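Local coordinates for putative Lipoprotein (Shewanella oneidensis, PDB 3U24) that is of unknown function but binds zinc and calcium ions and may be related in fold to zinc metallopeptidases, at residues G384-N387 and E388-E391; W400-Q403 and I404-H408; L463-Y466 and K467-R471. All coordinates share one frame; numbering follows the deposited sequence.

Interaction 1 (G384-N387 and E388-E391); sequences GMSN and ESAE. With ZN (zinc ion), chain E.
The contact is the N-cap of helix 387-396, where Ser386 ends the loop and its hydroxyl turns back onto Ser389. Ser386 OG lies between its own backbone N and carbonyl carbon (chi1 53°), which directs it toward the first turn. It accepts two hydrogen bonds there. Ser389 N reaches Ser386 OG at 3.0 Å, with an N-H...O angle of 162°. Ser389 OG also donates to Ser386 OG, at 2.9 Å. The cap therefore engages both the amide and the hydroxyl of one residue. The bond from Ser389 N engages one of the first-turn N-H groups, as a serine N-cap does.

Regular helical bonding starts at once. Ala390 N donates to Ser386 O at 3.0 Å, and Glu391 N donates to Asn387 O at 2.9 Å. The CB of Ala390 packs against the same Ser386 carbonyl oxygen. Met385, modelled as selenomethionine, is poorly ordered. Its CB passes Ser389 CB at 4.1 Å. Glu388 OE1 comes to 3.6 Å from Ser386 CB, a plain van der Waals approach. Arg316 from a nearby loop packs on Asn387 and Ala390.

Glu391 leads away from the cap to a zinc ion. Its chain is bent at chi2 (72°), and both carboxylate oxygens bind the metal (bidentate). The grip is uneven: Glu391 OE2 is 2.1 Å from the zinc, while Glu391 OE1 is 2.5 Å away. OE2 also accepts a hydrogen bond from Arg395 NE, which helps fix the rotation of the carboxylate. His313 is the second protein ligand, and a bound acetate lies close by. The whole is a serine N-cap at a largely exposed helix start, followed within its first turns by a chelating glutamate of a surface zinc site.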
loop_
_atom_site.group_PDB
_atom_site.type_symbol
_atom_site.label_atom_id
_atom_site.label_comp_id
_atom_site.label_asym_id
_atom_site.label_seq_id
_atom_site.Cartn_x
_atom_site.Cartn_y
_atom_site.Cartn_z
ATOM N N GLY A 384 -9.573 24.295 -2.840
ATOM C CA GLY A 384 -10.480 23.441 -3.621
ATOM C C GLY A 384 -11.613 22.932 -2.750
ATOM O O GLY A 384 -12.800 23.177 -3.041
HETATM N N MSE A 385 -11.227 22.230 -1.678
HETATM C CA MSE A 385 -12.134 21.860 -0.587
HETATM C C MSE A 385 -13.029 23.060 -0.140
HETATM O O MSE A 385 -12.638 24.232 -0.243
HETATM C CB MSE A 385 -11.326 21.319 0.614
HETATM C CG MSE A 385 -10.592 19.957 0.402
HETATM SE SE MSE A 385 -9.955 19.106 2.104
HETATM C CE MSE A 385 -9.318 17.378 1.397
ATOM N N SER A 386 -14.245 22.748 0.314
ATOM C CA SER A 386 -15.104 23.681 1.018
ATOM C C SER A 386 -14.487 24.083 2.361
ATOM O O SER A 386 -13.652 23.355 2.915
ATOM C CB SER A 386 -16.446 22.982 1.291
ATOM O OG SER A 386 -16.267 21.734 1.955
ATOM N N ASN A 387 -14.926 25.201 2.920
ATOM C CA ASN A 387 -14.536 25.538 4.277
ATOM C C ASN A 387 -14.801 24.353 5.218
ATOM O O ASN A 387 -13.966 24.033 6.049
ATOM C CB ASN A 387 -15.223 26.801 4.783
ATOM C CG ASN A 387 -14.932 28.003 3.908
ATOM O OD1 ASN A 387 -13.794 28.264 3.603
ATOM N ND2 ASN A 387 -15.977 28.689 3.437
ATOM N N GLU A 388 -15.927 23.665 5.021
ATOM C CA GLU A 388 -16.364 22.628 5.942
ATOM C C GLU A 388 -15.497 21.378 5.823
ATOM O O GLU A 388 -15.132 20.779 6.839
ATOM C CB GLU A 388 -17.841 22.257 5.705
ATOM C CG GLU A 388 -18.855 23.351 6.068
ATOM C CD GLU A 388 -18.960 24.480 5.054
ATOM O OE1 GLU A 388 -18.623 24.320 3.857
ATOM O OE2 GLU A 388 -19.400 25.569 5.437
ATOM N N SER A 389 -15.179 20.952 4.607
ATOM C CA SER A 389 -14.254 19.826 4.450
ATOM C C SER A 389 -12.869 20.164 5.029
ATOM O O SER A 389 -12.253 19.315 5.655
ATOM C CB SER A 389 -14.120 19.419 2.984
ATOM O OG SER A 389 -15.404 19.052 2.466
ATOM N N ALA A 390 -12.405 21.386 4.804
ATOM C CA ALA A 390 -11.107 21.813 5.278
ATOM C C ALA A 390 -11.105 21.731 6.803
ATOM O O ALA A 390 -10.143 21.248 7.418
ATOM C CB ALA A 390 -10.799 23.225 4.816
ATOM N N GLU A 391 -12.207 22.173 7.412
ATOM C CA GLU A 391 -12.266 22.119 8.845
ATOM C C GLU A 391 -12.264 20.664 9.306
ATOM O O GLU A 391 -11.584 20.350 10.278
ATOM C CB GLU A 391 -13.438 22.879 9.398
ATOM C CG GLU A 391 -13.607 22.765 10.903
ATOM C CD GLU A 391 -12.583 23.517 11.765
ATOM O OE1 GLU A 391 -11.877 24.447 11.327
ATOM O OE2 GLU A 391 -12.536 23.153 12.960
HETATM ZN ZN ZN E . -11.155 24.581 13.668
#

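Interaction 2 (W400-Q403 and I404-H408); sequences WILQ and ILNIH. With ZN (zinc ion), chain F.
Ile401 and Ile404 meet through their terminal methyls, CD1 to CD1 at 4.1 Å, with the two side chains crossing at a slant. A second apolar pair, Leu402 CD1 and Leu405 CD2, stands 4.2 Å apart. Leu402 CD1 also touches the amide of Asn406 at ND2, 4.0 Å away. That amide is held from outside: OD1 bonds to Tyr377 OH and ND2 to Gln326 OE1. Beneath these side chains the backbone bonds run i to i+4, and Leu405 N to Ile401 O is the shortest at 2.8 Å.

His408, near the end of helix 401-409, is the first histidine of the sequence HEAIPGH, which resembles the HEXXH zinc motif of metallopeptidases but has a longer spacing. With CG trans to the backbone N (chi1 177°), the imidazole leaves the helix and presents NE2 to the zinc ion at 1.9 Å. A water sits 2.1 Å from the same zinc, and His414 and Glu439 are further ligands. One shell out, Glu446 OE2 accepts from His408 ND1, which helps to fix the rotation of the ring. Earlier in the helix, Gln403 OE1 bonds to Tyr454 OH and Gln403 NE2 to the carbonyl oxygen of His399.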
loop_
_atom_site.group_PDB
_atom_site.type_symbol
_atom_site.label_atom_id
_atom_site.label_comp_id
_atom_site.label_asym_id
_atom_site.label_seq_id
_atom_site.Cartn_x
_atom_site.Cartn_y
_atom_site.Cartn_z
ATOM N N TRP A 400 -1.868 17.730 17.615
ATOM C CA TRP A 400 -1.110 16.525 17.917
ATOM C C TRP A 400 -0.939 15.563 16.765
ATOM O O TRP A 400 0.181 15.074 16.523
ATOM C CB TRP A 400 -1.716 15.821 19.097
ATOM C CG TRP A 400 -1.781 16.722 20.325
ATOM C CD1 TRP A 400 -0.790 16.928 21.266
ATOM C CD2 TRP A 400 -2.880 17.599 20.744
ATOM N NE1 TRP A 400 -1.208 17.805 22.229
ATOM C CE2 TRP A 400 -2.448 18.239 21.973
ATOM C CE3 TRP A 400 -4.109 17.913 20.232
ATOM C CZ2 TRP A 400 -3.232 19.156 22.640
ATOM C CZ3 TRP A 400 -4.912 18.795 20.924
ATOM C CH2 TRP A 400 -4.481 19.405 22.102
ATOM N N ILE A 401 -2.007 15.283 16.034
ATOM C CA ILE A 401 -1.953 14.247 15.015
ATOM C C ILE A 401 -1.052 14.688 13.863
ATOM O O ILE A 401 -0.408 13.860 13.256
ATOM C CB ILE A 401 -3.353 13.853 14.500
ATOM C CG1 ILE A 401 -4.159 13.102 15.581
ATOM C CG2 ILE A 401 -3.300 13.085 13.191
ATOM C CD1 ILE A 401 -3.594 11.804 16.105
ATOM N N LEU A 402 -1.005 15.977 13.558
ATOM C CA LEU A 402 -0.120 16.478 12.527
ATOM C C LEU A 402 1.370 16.166 12.830
ATOM O O LEU A 402 2.131 15.884 11.939
ATOM C CB LEU A 402 -0.342 17.977 12.332
ATOM C CG LEU A 402 0.486 18.632 11.221
ATOM C CD1 LEU A 402 0.326 17.861 9.889
ATOM C CD2 LEU A 402 0.160 20.121 11.093
ATOM N N GLN A 403 1.747 16.186 14.112
ATOM C CA GLN A 403 3.111 15.899 14.525
ATOM C C GLN A 403 3.381 14.388 14.356
ATOM O O GLN A 403 4.374 13.976 13.766
ATOM C CB GLN A 403 3.309 16.322 15.975
ATOM C CG GLN A 403 3.174 17.821 16.263
ATOM C CD GLN A 403 3.362 18.109 17.758
ATOM O OE1 GLN A 403 4.441 17.863 18.298
ATOM N NE2 GLN A 403 2.319 18.596 18.434
ATOM N N ILE A 404 2.436 13.564 14.804
ATOM C CA ILE A 404 2.506 12.132 14.566
ATOM C C ILE A 404 2.554 11.757 13.078
ATOM O O ILE A 404 3.302 10.857 12.698
ATOM C CB ILE A 404 1.342 11.408 15.254
ATOM C CG1 ILE A 404 1.511 11.511 16.752
ATOM C CG2 ILE A 404 1.293 9.931 14.862
ATOM C CD1 ILE A 404 0.195 11.222 17.430
ATOM N N LEU A 405 1.776 12.439 12.244
ATOM C CA LEU A 405 1.846 12.220 10.788
ATOM C C LEU A 405 3.247 12.509 10.214
ATOM O O LEU A 405 3.739 11.787 9.338
ATOM C CB LEU A 405 0.824 13.094 10.028
ATOM C CG LEU A 405 0.831 13.039 8.480
ATOM C CD1 LEU A 405 0.317 11.690 7.978
ATOM C CD2 LEU A 405 0.043 14.189 7.840
ATOM N N ASN A 406 3.859 13.582 10.680
ATOM C CA ASN A 406 5.178 13.965 10.199
ATOM C C ASN A 406 6.283 13.007 10.707
ATOM O O ASN A 406 7.266 12.796 10.015
ATOM C CB ASN A 406 5.476 15.432 10.563
ATOM C CG ASN A 406 4.641 16.422 9.740
ATOM O OD1 ASN A 406 4.288 16.151 8.574
ATOM N ND2 ASN A 406 4.313 17.594 10.362
ATOM N N ILE A 407 6.095 12.410 11.882
ATOM C CA ILE A 407 6.964 11.354 12.342
ATOM C C ILE A 407 6.847 10.151 11.409
ATOM O O ILE A 407 7.878 9.628 10.938
ATOM C CB ILE A 407 6.657 10.980 13.801
ATOM C CG1 ILE A 407 7.093 12.146 14.732
ATOM C CG2 ILE A 407 7.300 9.653 14.176
ATOM C CD1 ILE A 407 6.703 11.983 16.197
ATOM N N HIS A 408 5.609 9.731 11.145
ATOM C CA HIS A 408 5.310 8.554 10.340
ATOM C C HIS A 408 5.863 8.730 8.951
ATOM O O HIS A 408 6.490 7.836 8.404
ATOM C CB HIS A 408 3.788 8.307 10.274
ATOM C CG HIS A 408 3.353 7.146 9.390
ATOM N ND1 HIS A 408 2.868 6.004 9.889
ATOM C CD2 HIS A 408 3.346 6.985 7.990
ATOM C CE1 HIS A 408 2.567 5.126 8.849
ATOM N NE2 HIS A 408 2.851 5.719 7.705
HETATM ZN ZN ZN F . 2.890 4.837 6.043
HETATM O O HOH W 1 1.801 6.222 4.834
#

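Interaction 3 (L463-Y466 and K467-R471)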
loop_
_atom_site.group_PDB
_atom_site.type_symbol
_atom_site.label_atom_id
_atom_site.label_comp_id
_atom_site.label_asym_id
_atom_site.label_seq_id
_atom_site.Cartn_x
_atom_site.Cartn_y
_atom_site.Cartn_z
ATOM N N LEU A 463 -3.039 10.658 24.314
ATOM C CA LEU A 463 -4.417 10.309 24.037
ATOM C C LEU A 463 -4.660 10.269 22.529
ATOM O O LEU A 463 -5.294 9.330 22.030
ATOM C CB LEU A 463 -5.361 11.305 24.717
ATOM C CG LEU A 463 -6.862 11.122 24.524
ATOM C CD1 LEU A 463 -7.287 9.747 25.015
ATOM C CD2 LEU A 463 -7.623 12.244 25.233
HETATM N N MSE A 464 -4.150 11.288 21.823
HETATM C CA MSE A 464 -4.321 11.414 20.405
HETATM C C MSE A 464 -3.547 10.332 19.665
HETATM O O MSE A 464 -4.067 9.753 18.724
HETATM C CB MSE A 464 -3.902 12.801 19.902
HETATM C CG MSE A 464 -4.809 13.951 20.321
HETATM SE SE MSE A 464 -6.749 13.761 19.786
HETATM C CE MSE A 464 -6.570 13.036 18.065
ATOM N N TYR A 465 -2.324 10.053 20.100
ATOM C CA TYR A 465 -1.573 8.921 19.580
ATOM C C TYR A 465 -2.357 7.604 19.701
ATOM O O TYR A 465 -2.411 6.798 18.765
ATOM C CB TYR A 465 -0.218 8.746 20.288
ATOM C CG TYR A 465 0.351 7.364 20.034
ATOM C CD1 TYR A 465 0.844 7.020 18.780
ATOM C CD2 TYR A 465 0.321 6.401 20.990
ATOM C CE1 TYR A 465 1.360 5.760 18.520
ATOM C CE2 TYR A 465 0.787 5.131 20.742
ATOM C CZ TYR A 465 1.321 4.810 19.500
ATOM O OH TYR A 465 1.785 3.541 19.232
ATOM N N TYR A 466 -2.939 7.366 20.862
ATOM C CA TYR A 466 -3.695 6.155 21.045
ATOM C C TYR A 466 -4.882 6.028 20.074
ATOM O O TYR A 466 -5.133 4.925 19.569
ATOM C CB TYR A 466 -4.163 6.029 22.472
ATOM C CG TYR A 466 -3.091 5.630 23.471
ATOM C CD1 TYR A 466 -2.231 4.586 23.220
ATOM C CD2 TYR A 466 -3.008 6.265 24.715
ATOM C CE1 TYR A 466 -1.298 4.179 24.165
ATOM C CE2 TYR A 466 -2.050 5.911 25.642
ATOM C CZ TYR A 466 -1.217 4.849 25.376
ATOM O OH TYR A 466 -0.281 4.483 26.295
ATOM N N LYS A 467 -5.574 7.125 19.756
ATOM C CA LYS A 467 -6.692 7.020 18.814
ATOM C C LYS A 467 -6.147 6.594 17.452
ATOM O O LYS A 467 -6.735 5.733 16.757
ATOM C CB LYS A 467 -7.507 8.326 18.676
ATOM C CG LYS A 467 -8.450 8.346 17.473
ATOM C CD LYS A 467 -9.032 9.723 17.197
ATOM C CE LYS A 467 -9.968 9.752 15.973
ATOM N NZ LYS A 467 -9.239 10.101 14.692
ATOM N N TRP A 468 -5.026 7.211 17.092
ATOM C CA TRP A 468 -4.302 6.877 15.874
ATOM C C TRP A 468 -3.846 5.436 15.845
ATOM O O TRP A 468 -4.043 4.741 14.870
ATOM C CB TRP A 468 -3.129 7.834 15.791
ATOM C CG TRP A 468 -2.398 7.959 14.494
ATOM C CD1 TRP A 468 -1.124 7.471 14.194
ATOM C CD2 TRP A 468 -2.799 8.724 13.311
ATOM N NE1 TRP A 468 -0.742 7.853 12.922
ATOM C CE2 TRP A 468 -1.696 8.597 12.345
ATOM C CE3 TRP A 468 -3.930 9.451 12.955
ATOM C CZ2 TRP A 468 -1.745 9.179 11.096
ATOM C CZ3 TRP A 468 -3.965 10.031 11.687
ATOM C CH2 TRP A 468 -2.893 9.903 10.783
ATOM N N ASN A 469 -3.281 4.948 16.932
ATOM C CA ASN A 469 -2.896 3.546 17.010
ATOM C C ASN A 469 -4.090 2.615 16.845
ATOM O O ASN A 469 -3.972 1.550 16.209
ATOM C CB ASN A 469 -2.215 3.273 18.360
ATOM C CG ASN A 469 -1.291 2.056 18.350
ATOM O OD1 ASN A 469 -1.295 1.305 19.299
ATOM N ND2 ASN A 469 -0.473 1.890 17.307
ATOM N N LEU A 470 -5.240 2.985 17.415
ATOM C CA LEU A 470 -6.444 2.161 17.246
ATOM C C LEU A 470 -6.836 1.927 15.771
ATOM O O LEU A 470 -7.344 0.861 15.425
ATOM C CB LEU A 470 -7.639 2.724 18.028
ATOM C CG LEU A 470 -7.606 2.472 19.539
ATOM C CD1 LEU A 470 -8.715 3.258 20.222
ATOM C CD2 LEU A 470 -7.724 0.975 19.842
ATOM N N ARG A 471 -6.576 2.893 14.903
ATOM C CA ARG A 471 -6.825 2.723 13.457
ATOM C C ARG A 471 -6.126 1.448 12.939
ATOM O O ARG A 471 -6.688 0.634 12.190
ATOM C CB ARG A 471 -6.249 3.941 12.720
ATOM C CG ARG A 471 -6.981 4.465 11.488
ATOM C CD ARG A 471 -6.486 5.900 11.158
ATOM N NE ARG A 471 -5.340 5.935 10.221
ATOM C CZ ARG A 471 -4.027 5.832 10.527
ATOM N NH1 ARG A 471 -3.123 5.870 9.538
ATOM N NH2 ARG A 471 -3.581 5.683 11.788
#
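Tyr465 and Asn469 both carry CG trans to the backbone N (chi1 163° and -157°), which sets the two side chains, one helical turn apart, side by side in the same direction. Ring and amide planes are only 21° apart. Asn469 CB lies 4.0 Å above one face of the Tyr465 ring, offset toward the rim. Farther out, Tyr465 OH and Asn469 ND2 come to 3.4 Å, but the angle is poor for a hydrogen bond. The phenol bonds instead to Arg447 NE, on helix 435-451. Their backbones are tightly joined, Asn469 N donating to Tyr465 O at 2.7 Å.

These residues lie in the first half of the long helix 459-485, which packs on helices 260-289, 401-409 and 435-451. Tyr466 and Leu470 reach helix 260-289. Along another flank, the selenomethionine Met464 brings CE to 4.2 Å from CD of Lys467, whose chain is extended as far as CE.

Trp468 CB presses on Tyr465 O at 3.2 Å, and the indole leads off toward helix 401-409. Its NE1 makes a weak hydrogen bond to Glu446 OE2. The guanidinium of Arg471 comes over one face of this indole, with NH2 3.4 Å above the Trp468 plane and over the five-membered ring. The same NH2 donates weakly to Trp468 O at 3.3 Å, with that oxygen at the guanidinium edge and in its plane.

How the interactions relate
Interaction 1 is a surface contact, while interactions 2 and 3 are buried. Helices 387-396 and 401-409 follow each other in the chain, yet interactions 1 and 2 do not touch, and their nearest atoms are about 11 Å apart. Interactions 2 and 3 pack directly: Ile401 and Ile404 lie against Met464, Tyr465 and Trp468 of helix 459-485. Glu446 of helix 435-451 is a shared partner of both. The chemistry follows location. Hydroxyl capping and a two-residue zinc site mark the surface. In interaction 2 apolar branches pack along a helix whose far part carries a ligand of a three-residue zinc site, and interaction 3 sets an aromatic ring beside an amide and holds no metal.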